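PDB 6L6J: Oxidored_FMN domain-containing protein from [Pseudomonas] geniculata N1, which probably oxidises the amine 6-hydroxypseudooxynicotine, with FMN, a [4Fe-4S] cluster and ADP carried in one chain and the flavin probably serving as the redox centre. Local coordinates for residues A[101-106]-A[222-227]; A[166-171]-A[255-260]; A[177-182]-A[259-264]. One frame throughout, in Å; residues are numbered along the deposited sequence.

Contact 1 (A[101-106]-A[222-227]); sequences GVELAH and AVRFAV. With FMN (flavin mononucleotide), chain B.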
loop_
_atom_site.group_PDB
_atom_site.type_symbol
_atom_site.label_atom_id
_atom_site.label_comp_id
_atom_site.label_asym_id
_atom_site.label_seq_id
_atom_site.Cartn_x
_atom_site.Cartn_y
_atom_site.Cartn_z
ATOM N N GLY A 101 18.136 -10.055 -4.016
ATOM C CA GLY A 101 18.704 -9.172 -2.989
ATOM C C GLY A 101 18.001 -9.425 -1.677
ATOM O O GLY A 101 16.925 -10.063 -1.700
ATOM N N VAL A 102 18.585 -8.982 -0.570
ATOM C CA VAL A 102 17.981 -9.184 0.771
ATOM C C VAL A 102 18.317 -7.962 1.628
ATOM O O VAL A 102 19.511 -7.587 1.697
ATOM C CB VAL A 102 18.454 -10.497 1.413
ATOM C CG1 VAL A 102 19.965 -10.550 1.581
ATOM C CG2 VAL A 102 17.768 -10.750 2.741
ATOM N N GLU A 103 17.299 -7.368 2.249
ATOM C CA GLU A 103 17.501 -6.195 3.114
ATOM C C GLU A 103 17.843 -6.682 4.526
ATOM O O GLU A 103 16.972 -6.672 5.385
ATOM C CB GLU A 103 16.274 -5.295 3.036
ATOM C CG GLU A 103 16.547 -3.870 3.475
ATOM C CD GLU A 103 15.292 -3.037 3.629
ATOM O OE1 GLU A 103 15.323 -1.897 3.162
ATOM O OE2 GLU A 103 14.286 -3.538 4.233
ATOM N N LEU A 104 19.076 -7.127 4.739
ATOM C CA LEU A 104 19.611 -7.413 6.093
ATOM C C LEU A 104 19.403 -6.169 6.951
ATOM O O LEU A 104 19.849 -5.092 6.537
ATOM C CB LEU A 104 21.089 -7.790 5.988
ATOM C CG LEU A 104 21.354 -9.176 5.393
ATOM C CD1 LEU A 104 22.830 -9.539 5.532
ATOM C CD2 LEU A 104 20.475 -10.243 6.047
ATOM N N ALA A 105 18.718 -6.338 8.084
ATOM C CA ALA A 105 18.145 -5.237 8.895
ATOM C C ALA A 105 18.379 -5.488 10.381
ATOM O O ALA A 105 18.207 -6.629 10.818
ATOM C CB ALA A 105 16.667 -5.129 8.605
ATOM N N HIS A 106 18.723 -4.441 11.129
ATOM C CA HIS A 106 18.648 -4.432 12.614
ATOM C C HIS A 106 17.858 -3.195 13.035
ATOM O O HIS A 106 18.304 -2.082 12.688
ATOM C CB HIS A 106 20.027 -4.510 13.293
ATOM C CG HIS A 106 19.901 -4.823 14.744
ATOM N ND1 HIS A 106 19.288 -3.950 15.634
ATOM C CD2 HIS A 106 20.228 -5.922 15.457
ATOM C CE1 HIS A 106 19.278 -4.482 16.837
ATOM N NE2 HIS A 106 19.829 -5.706 16.752
ATOM N N ALA A 222 24.748 -3.417 -1.167
ATOM C CA ALA A 222 23.865 -2.244 -1.369
ATOM C C ALA A 222 23.734 -1.457 -0.058
ATOM O O ALA A 222 23.828 -2.043 1.006
ATOM C CB ALA A 222 22.522 -2.698 -1.884
ATOM N N VAL A 223 23.537 -0.150 -0.130
ATOM C CA VAL A 223 23.079 0.637 1.049
ATOM C C VAL A 223 21.695 1.168 0.713
ATOM O O VAL A 223 21.573 1.879 -0.313
ATOM C CB VAL A 223 24.044 1.775 1.425
ATOM C CG1 VAL A 223 23.620 2.456 2.714
ATOM C CG2 VAL A 223 25.465 1.261 1.575
ATOM N N ARG A 224 20.692 0.824 1.523
ATOM C CA ARG A 224 19.424 1.584 1.516
ATOM C C ARG A 224 19.624 2.738 2.499
ATOM O O ARG A 224 20.048 2.470 3.645
ATOM C CB ARG A 224 18.229 0.689 1.826
ATOM C CG ARG A 224 16.906 1.420 1.676
ATOM C CD ARG A 224 16.243 1.372 0.315
ATOM N NE ARG A 224 14.858 0.955 0.457
ATOM C CZ ARG A 224 13.840 1.331 -0.300
ATOM N NH1 ARG A 224 13.997 2.173 -1.299
ATOM N NH2 ARG A 224 12.634 0.871 -0.026
ATOM N N PHE A 225 19.436 3.979 2.045
ATOM C CA PHE A 225 19.706 5.177 2.884
ATOM C C PHE A 225 18.599 6.212 2.685
ATOM O O PHE A 225 18.343 6.610 1.540
ATOM C CB PHE A 225 21.107 5.738 2.614
ATOM C CG PHE A 225 21.437 6.982 3.400
ATOM C CD1 PHE A 225 21.419 6.966 4.786
ATOM C CD2 PHE A 225 21.772 8.166 2.764
ATOM C CE1 PHE A 225 21.698 8.106 5.522
ATOM C CE2 PHE A 225 22.062 9.304 3.502
ATOM C CZ PHE A 225 22.015 9.275 4.882
ATOM N N ALA A 226 17.947 6.568 3.796
ATOM C CA ALA A 226 17.083 7.757 3.932
ATOM C C ALA A 226 17.977 9.006 3.920
ATOM O O ALA A 226 18.779 9.182 4.884
ATOM C CB ALA A 226 16.255 7.660 5.190
ATOM N N VAL A 227 17.866 9.806 2.851
ATOM C CA VAL A 227 18.697 11.026 2.643
ATOM C C VAL A 227 18.082 12.149 3.474
ATOM O O VAL A 227 18.857 12.856 4.149
ATOM C CB VAL A 227 18.853 11.418 1.159
ATOM C CG1 VAL A 227 19.730 10.427 0.420
ATOM C CG2 VAL A 227 17.528 11.600 0.435
HETATM N N1 FMN B . 10.931 -0.477 2.627
HETATM C C2 FMN B . 11.939 -1.108 3.311
HETATM O O2 FMN B . 13.061 -0.594 3.278
HETATM N N3 FMN B . 11.803 -2.259 3.983
HETATM C C4 FMN B . 10.618 -2.890 4.034
HETATM O O4 FMN B . 10.494 -3.944 4.655
HETATM C C4A FMN B . 9.452 -2.269 3.345
HETATM N N5 FMN B . 8.228 -2.851 3.363
HETATM C C5A FMN B . 7.221 -2.288 2.657
HETATM C C6 FMN B . 5.981 -2.920 2.609
HETATM C C7 FMN B . 4.964 -2.348 1.870
HETATM C C7M FMN B . 3.636 -2.999 1.882
HETATM C C8 FMN B . 5.183 -1.110 1.112
HETATM C C8M FMN B . 4.081 -0.453 0.334
HETATM C C9 FMN B . 6.396 -0.476 1.145
HETATM C C9A FMN B . 7.443 -1.017 1.879
HETATM N N10 FMN B . 8.707 -0.409 1.888
HETATM C C10 FMN B . 9.707 -1.016 2.606
HETATM C "C1'" FMN B . 9.002 0.852 1.137
HETATM C "C2'" FMN B . 9.263 0.554 -0.328
HETATM O "O2'" FMN B . 10.473 -0.180 -0.390
HETATM C "C3'" FMN B . 9.406 1.793 -1.160
HETATM O "O3'" FMN B . 10.569 2.503 -0.732
HETATM C "C4'" FMN B . 8.198 2.727 -1.111
HETATM O "O4'" FMN B . 6.972 1.964 -1.210
HETATM C "C5'" FMN B . 8.276 3.790 -2.198
HETATM O "O5'" FMN B . 8.268 3.139 -3.456
HETATM P P FMN B . 6.882 2.937 -4.269
HETATM O O1P FMN B . 6.384 4.328 -4.590
HETATM O O2P FMN B . 7.327 2.143 -5.457
HETATM O O3P FMN B . 5.973 2.168 -3.329
#

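Contact 2 (A[166-171]-A[255-260]); sequences IVYVYC and LWDVNV. With FMN (flavin mononucleotide), chain B.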
loop_
_atom_site.group_PDB
_atom_site.type_symbol
_atom_site.label_atom_id
_atom_site.label_comp_id
_atom_site.label_asym_id
_atom_site.label_seq_id
_atom_site.Cartn_x
_atom_site.Cartn_y
_atom_site.Cartn_z
ATOM N N ILE A 166 22.704 -9.691 -4.055
ATOM C CA ILE A 166 22.767 -8.304 -3.502
ATOM C C ILE A 166 22.425 -8.387 -2.016
ATOM O O ILE A 166 21.290 -8.809 -1.684
ATOM C CB ILE A 166 21.804 -7.356 -4.247
ATOM C CG1 ILE A 166 21.979 -7.426 -5.770
ATOM C CG2 ILE A 166 21.962 -5.931 -3.735
ATOM C CD1 ILE A 166 20.832 -6.820 -6.561
ATOM N N VAL A 167 23.369 -7.990 -1.164
ATOM C CA VAL A 167 23.249 -8.036 0.320
ATOM C C VAL A 167 23.263 -6.589 0.807
ATOM O O VAL A 167 24.215 -5.887 0.436
ATOM C CB VAL A 167 24.387 -8.887 0.912
ATOM C CG1 VAL A 167 24.424 -8.882 2.426
ATOM C CG2 VAL A 167 24.315 -10.315 0.400
ATOM N N TYR A 168 22.248 -6.166 1.581
ATOM C CA TYR A 168 22.012 -4.737 1.957
ATOM C C TYR A 168 22.668 -4.401 3.306
ATOM O O TYR A 168 22.916 -5.313 4.155
ATOM C CB TYR A 168 20.523 -4.368 2.002
ATOM C CG TYR A 168 19.935 -3.877 0.699
ATOM C CD1 TYR A 168 19.524 -4.752 -0.295
ATOM C CD2 TYR A 168 19.720 -2.531 0.486
ATOM C CE1 TYR A 168 18.936 -4.305 -1.472
ATOM C CE2 TYR A 168 19.127 -2.072 -0.676
ATOM C CZ TYR A 168 18.742 -2.953 -1.671
ATOM O OH TYR A 168 18.195 -2.473 -2.833
ATOM N N VAL A 169 22.971 -3.113 3.479
ATOM C CA VAL A 169 23.236 -2.464 4.792
ATOM C C VAL A 169 22.124 -1.428 4.971
ATOM O O VAL A 169 22.011 -0.531 4.122
ATOM C CB VAL A 169 24.644 -1.846 4.852
ATOM C CG1 VAL A 169 24.735 -0.684 5.818
ATOM C CG2 VAL A 169 25.692 -2.891 5.199
ATOM N N TYR A 170 21.267 -1.590 5.976
ATOM C CA TYR A 170 19.964 -0.879 6.023
ATOM C C TYR A 170 20.056 0.280 7.004
ATOM O O TYR A 170 20.272 0.049 8.218
ATOM C CB TYR A 170 18.847 -1.827 6.430
ATOM C CG TYR A 170 17.485 -1.204 6.494
ATOM C CD1 TYR A 170 16.929 -0.610 5.380
ATOM C CD2 TYR A 170 16.725 -1.249 7.647
ATOM C CE1 TYR A 170 15.657 -0.057 5.410
ATOM C CE2 TYR A 170 15.449 -0.714 7.686
ATOM C CZ TYR A 170 14.915 -0.113 6.569
ATOM O OH TYR A 170 13.673 0.431 6.586
ATOM N N CYS A 171 19.879 1.488 6.486
ATOM C CA CYS A 171 19.902 2.739 7.280
ATOM C C CYS A 171 18.839 3.699 6.750
ATOM O O CYS A 171 19.210 4.679 6.116
ATOM C CB CYS A 171 21.285 3.362 7.235
ATOM S SG CYS A 171 21.408 4.834 8.267
ATOM N N LEU A 255 26.043 -0.253 -4.814
ATOM C CA LEU A 255 24.708 0.317 -5.134
ATOM C C LEU A 255 24.286 1.238 -3.989
ATOM O O LEU A 255 24.430 0.823 -2.811
ATOM C CB LEU A 255 23.709 -0.834 -5.317
ATOM C CG LEU A 255 22.232 -0.480 -5.564
ATOM C CD1 LEU A 255 21.965 -0.115 -7.014
ATOM C CD2 LEU A 255 21.332 -1.655 -5.202
ATOM N N TRP A 256 23.817 2.439 -4.327
ATOM C CA TRP A 256 23.054 3.337 -3.425
ATOM C C TRP A 256 21.561 3.144 -3.693
ATOM O O TRP A 256 21.122 3.482 -4.816
ATOM C CB TRP A 256 23.471 4.789 -3.630
ATOM C CG TRP A 256 24.805 5.101 -3.037
ATOM C CD1 TRP A 256 26.009 5.129 -3.677
ATOM C CD2 TRP A 256 25.069 5.435 -1.665
ATOM N NE1 TRP A 256 26.999 5.457 -2.793
ATOM C CE2 TRP A 256 26.457 5.639 -1.552
ATOM C CE3 TRP A 256 24.267 5.598 -0.530
ATOM C CZ2 TRP A 256 27.063 5.979 -0.349
ATOM C CZ3 TRP A 256 24.871 5.943 0.661
ATOM C CH2 TRP A 256 26.251 6.133 0.746
ATOM N N ASP A 257 20.817 2.630 -2.711
ATOM C CA ASP A 257 19.325 2.598 -2.726
ATOM C C ASP A 257 18.798 3.748 -1.850
ATOM O O ASP A 257 18.982 3.666 -0.603
ATOM C CB ASP A 257 18.783 1.234 -2.275
ATOM C CG ASP A 257 17.280 1.106 -2.467
ATOM O OD1 ASP A 257 16.592 2.155 -2.568
ATOM O OD2 ASP A 257 16.809 -0.033 -2.540
ATOM N N VAL A 258 18.192 4.785 -2.453
ATOM C CA VAL A 258 17.954 6.082 -1.741
ATOM C C VAL A 258 16.477 6.495 -1.810
ATOM O O VAL A 258 15.858 6.470 -2.908
ATOM C CB VAL A 258 18.896 7.220 -2.199
ATOM C CG1 VAL A 258 20.336 6.967 -1.763
ATOM C CG2 VAL A 258 18.802 7.504 -3.692
ATOM N N ASN A 259 15.970 6.916 -0.648
ATOM C CA ASN A 259 14.553 7.300 -0.421
ATOM C C ASN A 259 14.482 8.333 0.715
ATOM O O ASN A 259 15.550 8.793 1.168
ATOM C CB ASN A 259 13.704 6.046 -0.178
ATOM C CG ASN A 259 13.990 5.375 1.151
ATOM O OD1 ASN A 259 14.904 5.778 1.880
ATOM N ND2 ASN A 259 13.219 4.338 1.463
ATOM N N VAL A 260 13.272 8.668 1.178
ATOM C CA VAL A 260 13.045 9.689 2.251
ATOM C C VAL A 260 12.610 8.976 3.542
ATOM O O VAL A 260 11.778 8.035 3.484
ATOM C CB VAL A 260 12.030 10.753 1.801
ATOM C CG1 VAL A 260 12.523 11.480 0.561
ATOM C CG2 VAL A 260 10.645 10.168 1.560
HETATM N N1 FMN B . 10.931 -0.477 2.627
HETATM C C2 FMN B . 11.939 -1.108 3.311
HETATM O O2 FMN B . 13.061 -0.594 3.278
HETATM N N3 FMN B . 11.803 -2.259 3.983
HETATM C C4 FMN B . 10.618 -2.890 4.034
HETATM O O4 FMN B . 10.494 -3.944 4.655
HETATM C C4A FMN B . 9.452 -2.269 3.345
HETATM N N5 FMN B . 8.228 -2.851 3.363
HETATM C C5A FMN B . 7.221 -2.288 2.657
HETATM C C6 FMN B . 5.981 -2.920 2.609
HETATM C C7 FMN B . 4.964 -2.348 1.870
HETATM C C7M FMN B . 3.636 -2.999 1.882
HETATM C C8 FMN B . 5.183 -1.110 1.112
HETATM C C8M FMN B . 4.081 -0.453 0.334
HETATM C C9 FMN B . 6.396 -0.476 1.145
HETATM C C9A FMN B . 7.443 -1.017 1.879
HETATM N N10 FMN B . 8.707 -0.409 1.888
HETATM C C10 FMN B . 9.707 -1.016 2.606
HETATM C "C1'" FMN B . 9.002 0.852 1.137
HETATM C "C2'" FMN B . 9.263 0.554 -0.328
HETATM O "O2'" FMN B . 10.473 -0.180 -0.390
HETATM C "C3'" FMN B . 9.406 1.793 -1.160
HETATM O "O3'" FMN B . 10.569 2.503 -0.732
HETATM C "C4'" FMN B . 8.198 2.727 -1.111
HETATM O "O4'" FMN B . 6.972 1.964 -1.210
HETATM C "C5'" FMN B . 8.276 3.790 -2.198
HETATM O "O5'" FMN B . 8.268 3.139 -3.456
HETATM P P FMN B . 6.882 2.937 -4.269
HETATM O O1P FMN B . 6.384 4.328 -4.590
HETATM O O2P FMN B . 7.327 2.143 -5.457
HETATM O O3P FMN B . 5.973 2.168 -3.329
#

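Contact 3 (A[177-182]-A[259-264]); sequences LLQDFL and NVSDWA. With FMN (flavin mononucleotide), chain B.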
loop_
_atom_site.group_PDB
_atom_site.type_symbol
_atom_site.label_atom_id
_atom_site.label_comp_id
_atom_site.label_asym_id
_atom_site.label_seq_id
_atom_site.Cartn_x
_atom_site.Cartn_y
_atom_site.Cartn_z
ATOM N N LEU A 177 19.073 0.680 13.587
ATOM C CA LEU A 177 20.054 1.056 14.643
ATOM C C LEU A 177 21.095 2.026 14.064
ATOM O O LEU A 177 21.593 2.873 14.820
ATOM C CB LEU A 177 20.738 -0.210 15.172
ATOM C CG LEU A 177 21.643 -0.010 16.390
ATOM C CD1 LEU A 177 20.810 0.236 17.625
ATOM C CD2 LEU A 177 22.560 -1.209 16.602
ATOM N N LEU A 178 21.400 1.927 12.768
ATOM C CA LEU A 178 22.433 2.765 12.106
ATOM C C LEU A 178 21.900 4.194 12.002
ATOM O O LEU A 178 22.658 5.114 12.313
ATOM C CB LEU A 178 22.789 2.177 10.734
ATOM C CG LEU A 178 23.246 0.712 10.714
ATOM C CD1 LEU A 178 23.558 0.277 9.294
ATOM C CD2 LEU A 178 24.468 0.469 11.596
ATOM N N GLN A 179 20.637 4.366 11.599
ATOM C CA GLN A 179 19.969 5.699 11.502
ATOM C C GLN A 179 19.869 6.288 12.915
ATOM O O GLN A 179 20.161 7.472 13.067
ATOM C CB GLN A 179 18.594 5.610 10.832
ATOM C CG GLN A 179 18.036 6.974 10.469
ATOM C CD GLN A 179 16.738 6.969 9.690
ATOM O OE1 GLN A 179 16.378 6.004 9.005
ATOM N NE2 GLN A 179 16.024 8.091 9.784
ATOM N N ASP A 180 19.500 5.470 13.907
ATOM C CA ASP A 180 19.465 5.873 15.339
ATOM C C ASP A 180 20.844 6.406 15.747
ATOM O O ASP A 180 20.911 7.458 16.391
ATOM C CB ASP A 180 19.004 4.731 16.245
ATOM C CG ASP A 180 17.545 4.314 16.057
ATOM O OD1 ASP A 180 16.763 5.121 15.451
ATOM O OD2 ASP A 180 17.192 3.171 16.496
ATOM N N PHE A 181 21.927 5.763 15.334
ATOM C CA PHE A 181 23.292 6.245 15.668
ATOM C C PHE A 181 23.558 7.572 14.950
ATOM O O PHE A 181 24.045 8.519 15.598
ATOM C CB PHE A 181 24.328 5.154 15.409
ATOM C CG PHE A 181 24.616 4.287 16.607
ATOM C CD1 PHE A 181 23.744 3.291 16.985
ATOM C CD2 PHE A 181 25.771 4.475 17.356
ATOM C CE1 PHE A 181 24.027 2.472 18.070
ATOM C CE2 PHE A 181 26.045 3.669 18.452
ATOM C CZ PHE A 181 25.172 2.670 18.807
ATOM N N LEU A 182 23.200 7.676 13.671
ATOM C CA LEU A 182 23.317 8.928 12.863
ATOM C C LEU A 182 22.599 10.130 13.495
ATOM O O LEU A 182 23.095 11.258 13.338
ATOM C CB LEU A 182 22.670 8.688 11.501
ATOM C CG LEU A 182 23.614 8.457 10.343
ATOM C CD1 LEU A 182 22.804 8.464 9.055
ATOM C CD2 LEU A 182 24.721 9.509 10.335
ATOM N N ASN A 259 15.970 6.916 -0.648
ATOM C CA ASN A 259 14.553 7.300 -0.421
ATOM C C ASN A 259 14.482 8.333 0.715
ATOM O O ASN A 259 15.550 8.793 1.168
ATOM C CB ASN A 259 13.704 6.046 -0.178
ATOM C CG ASN A 259 13.990 5.375 1.151
ATOM O OD1 ASN A 259 14.904 5.778 1.880
ATOM N ND2 ASN A 259 13.219 4.338 1.463
ATOM N N VAL A 260 13.272 8.668 1.178
ATOM C CA VAL A 260 13.045 9.689 2.251
ATOM C C VAL A 260 12.610 8.976 3.542
ATOM O O VAL A 260 11.778 8.035 3.484
ATOM C CB VAL A 260 12.030 10.753 1.801
ATOM C CG1 VAL A 260 12.523 11.480 0.561
ATOM C CG2 VAL A 260 10.645 10.168 1.560
ATOM N N SER A 261 13.152 9.412 4.681
ATOM C CA SER A 261 12.871 8.789 6.004
ATOM C C SER A 261 11.432 9.083 6.454
ATOM O O SER A 261 10.874 10.209 6.213
ATOM C CB SER A 261 13.834 9.171 7.098
ATOM O OG SER A 261 13.602 8.363 8.260
ATOM N N ASP A 262 10.919 8.058 7.130
ATOM C CA ASP A 262 9.532 7.806 7.584
ATOM C C ASP A 262 8.692 7.252 6.425
ATOM O O ASP A 262 8.639 7.873 5.354
ATOM C CB ASP A 262 8.907 8.995 8.299
ATOM C CG ASP A 262 7.815 8.556 9.270
ATOM O OD1 ASP A 262 8.114 7.739 10.172
ATOM O OD2 ASP A 262 6.657 8.996 9.091
ATOM N N TRP A 263 8.076 6.093 6.685
ATOM C CA TRP A 263 7.292 5.290 5.724
ATOM C C TRP A 263 6.176 6.143 5.105
ATOM O O TRP A 263 5.904 5.962 3.913
ATOM C CB TRP A 263 6.789 4.036 6.445
ATOM C CG TRP A 263 6.392 2.901 5.545
ATOM C CD1 TRP A 263 6.463 2.846 4.180
ATOM C CD2 TRP A 263 5.850 1.635 5.966
ATOM N NE1 TRP A 263 5.975 1.649 3.724
ATOM C CE2 TRP A 263 5.578 0.895 4.797
ATOM C CE3 TRP A 263 5.555 1.065 7.213
ATOM C CZ2 TRP A 263 5.041 -0.388 4.845
ATOM C CZ3 TRP A 263 5.020 -0.212 7.257
ATOM C CH2 TRP A 263 4.762 -0.924 6.086
ATOM N N ALA A 264 5.578 7.052 5.876
ATOM C CA ALA A 264 4.388 7.850 5.497
ATOM C C ALA A 264 4.769 8.843 4.398
ATOM O O ALA A 264 3.853 9.270 3.644
ATOM C CB ALA A 264 3.828 8.563 6.709
HETATM N N1 FMN B . 10.931 -0.477 2.627
HETATM C C2 FMN B . 11.939 -1.108 3.311
HETATM O O2 FMN B . 13.061 -0.594 3.278
HETATM N N3 FMN B . 11.803 -2.259 3.983
HETATM C C4 FMN B . 10.618 -2.890 4.034
HETATM O O4 FMN B . 10.494 -3.944 4.655
HETATM C C4A FMN B . 9.452 -2.269 3.345
HETATM N N5 FMN B . 8.228 -2.851 3.363
HETATM C C5A FMN B . 7.221 -2.288 2.657
HETATM C C6 FMN B . 5.981 -2.920 2.609
HETATM C C7 FMN B . 4.964 -2.348 1.870
HETATM C C7M FMN B . 3.636 -2.999 1.882
HETATM C C8 FMN B . 5.183 -1.110 1.112
HETATM C C8M FMN B . 4.081 -0.453 0.334
HETATM C C9 FMN B . 6.396 -0.476 1.145
HETATM C C9A FMN B . 7.443 -1.017 1.879
HETATM N N10 FMN B . 8.707 -0.409 1.888
HETATM C C10 FMN B . 9.707 -1.016 2.606
HETATM C "C1'" FMN B . 9.002 0.852 1.137
HETATM C "C2'" FMN B . 9.263 0.554 -0.328
HETATM O "O2'" FMN B . 10.473 -0.180 -0.390
HETATM C "C3'" FMN B . 9.406 1.793 -1.160
HETATM O "O3'" FMN B . 10.569 2.503 -0.732
HETATM C "C4'" FMN B . 8.198 2.727 -1.111
HETATM O "O4'" FMN B . 6.972 1.964 -1.210
HETATM C "C5'" FMN B . 8.276 3.790 -2.198
HETATM O "O5'" FMN B . 8.268 3.139 -3.456
HETATM P P FMN B . 6.882 2.937 -4.269
HETATM O O1P FMN B . 6.384 4.328 -4.590
HETATM O O2P FMN B . 7.327 2.143 -5.457
HETATM O O3P FMN B . 5.973 2.168 -3.329
#

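Contact 1 (A[101-106]-A[222-227])
NH2 of R224 bonds to two parts of the flavin mononucleotide at once, while NE of the same guanidinium faces the carboxylate of E103 from the next strand but one. The shorter of the two cofactor bonds runs from R224 NH2 to ribityl O3' (2.7 Å), bent to 141° at the hydrogen; a weak second one reaches from R224 NH2 to N1 of the isoalloxazine at 3.4 Å. On the other strand, E103 OE2 accepts the N3-H of FMN at 2.8 Å. The pyrimidine end of the flavin is thus read from two sides, N3 by an acceptor and N1 by a donor. Direct contact between the two side chains is looser: E103 OE1 approaches the edge of the guanidinium near its plane, a long salt bridge of 4.0 Å to R224 NE. E103 sets CG anti to its backbone nitrogen (chi1 -160°) and runs out extended from the centre of an inverse gamma turn, whereas R224 bends at chi2 and chi3 to bring its head round to the ribityl chain. Strands three and five of this TIM barrel meet through the cofactor more than through each other. A cationic group beside N1, as in other enzymes of the Old Yellow Enzyme family, would probably stabilise negative charge that gathers on the N1-C2 end of the ring upon reduction.

Contact 2 (A[166-171]-A[255-260])
Y168 and D257 make the close part of this contact, deep among buried residues of the barrel core. The phenol oxygen Y168 OH sits 2.8 Å from D257 OD2, within hydrogen-bonding range; the same phenol is also hydrogen-bonded to Y25 OH, its strongest polar partner. D257 arrives at the ring edge, its CB 3.7 Å from Y168 CE2 and nearly in the ring plane, with the carboxylate turned 57° from the ring. CG anti to the backbone nitrogen (chi1 -172°) carries the acid across to the phenol. A methyl, L255 CD2, packs against the phenol oxygen Y168 OH at 4.0 Å. Farther along the strands the two sides part, and Y170 and N259 meet the flavin instead of each other. Y170 CE1 comes obliquely to FMN O2 at 3.4 Å, and N259 ND2, weakly bonded to D266, stays 3.9 Å from FMN O3'. The other carboxylate oxygen of D257 forms a salt bridge with R224 NH1. D257 is therefore a second-shell residue: linked to the Y168–Y25 pair on one side, it would help to orient and polarise the arginine that binds the flavin.

Contact 3 (A[177-182]-A[259-264])
Q179 lays the end of its amide against the hydroxyl of S261, reaching from helix 177-182 to the last residue of strand 255-261. The bond from Q179 NE2 to S261 OG is 2.9 Å long and almost straight at 176°, and the hydroxyl oxygen lies in the amide plane. Two near-trans torsions make this possible: with CG anti to the backbone nitrogen (chi1 -168°) and the chain extended beyond it, the carboxamide stands well clear of the helix, bridging alpha carbons 9.5 Å apart. Both ends of the pair have further partners. Q179 OE1 accepts from the backbone N of N174, in the loop leading into the helix, which fixes the amide against flipping; S261 OG also bonds D229 OD2 and, since it accepts from the glutamine, probably gives its own proton to that acid. With an alanine in place of Q179, the S261 hydroxyl would probably lose its amide donor and the N174 N-H its acceptor, leaving the loop ahead of the helix freer to move. Beyond S261 the chain turns toward the cofactor. There W263 sets the NE1-CZ2 edge of its indole over the face of the flavin's benzenoid ring, with W263 NE1 3.4 Å from FMN C9 and W263 CZ2 3.5 Å from FMN C6. A chain of hydrogen bonds, N174–Q179–S261–D229, with Q179 and S261 buried, thus probably helps to hold the end of the strand just before the chain delivers this tryptophan to the isoalloxazine.

In the fold
Followed from the N terminus, the chain lays down strand 99-105, then strand 166-171 with helix 177-182 directly after it, then strand 220-229 and finally strand 255-261. Contact 1 closes a loop of 115 intervening residues between the third and fifth barrel strands. Contact 2 opens inside that loop and closes beyond it, on the sixth strand, so the two cross; contact 3 crosses contact 1 likewise. Contacts 2 and 3 both reach strand 255-261, sharing N259 and V260. Contacts 1 and 2 tie next-but-one strands inside the eight-stranded barrel, contact 3 ties the helix after the fourth strand to the end of the sixth, and all three touch the one FMN.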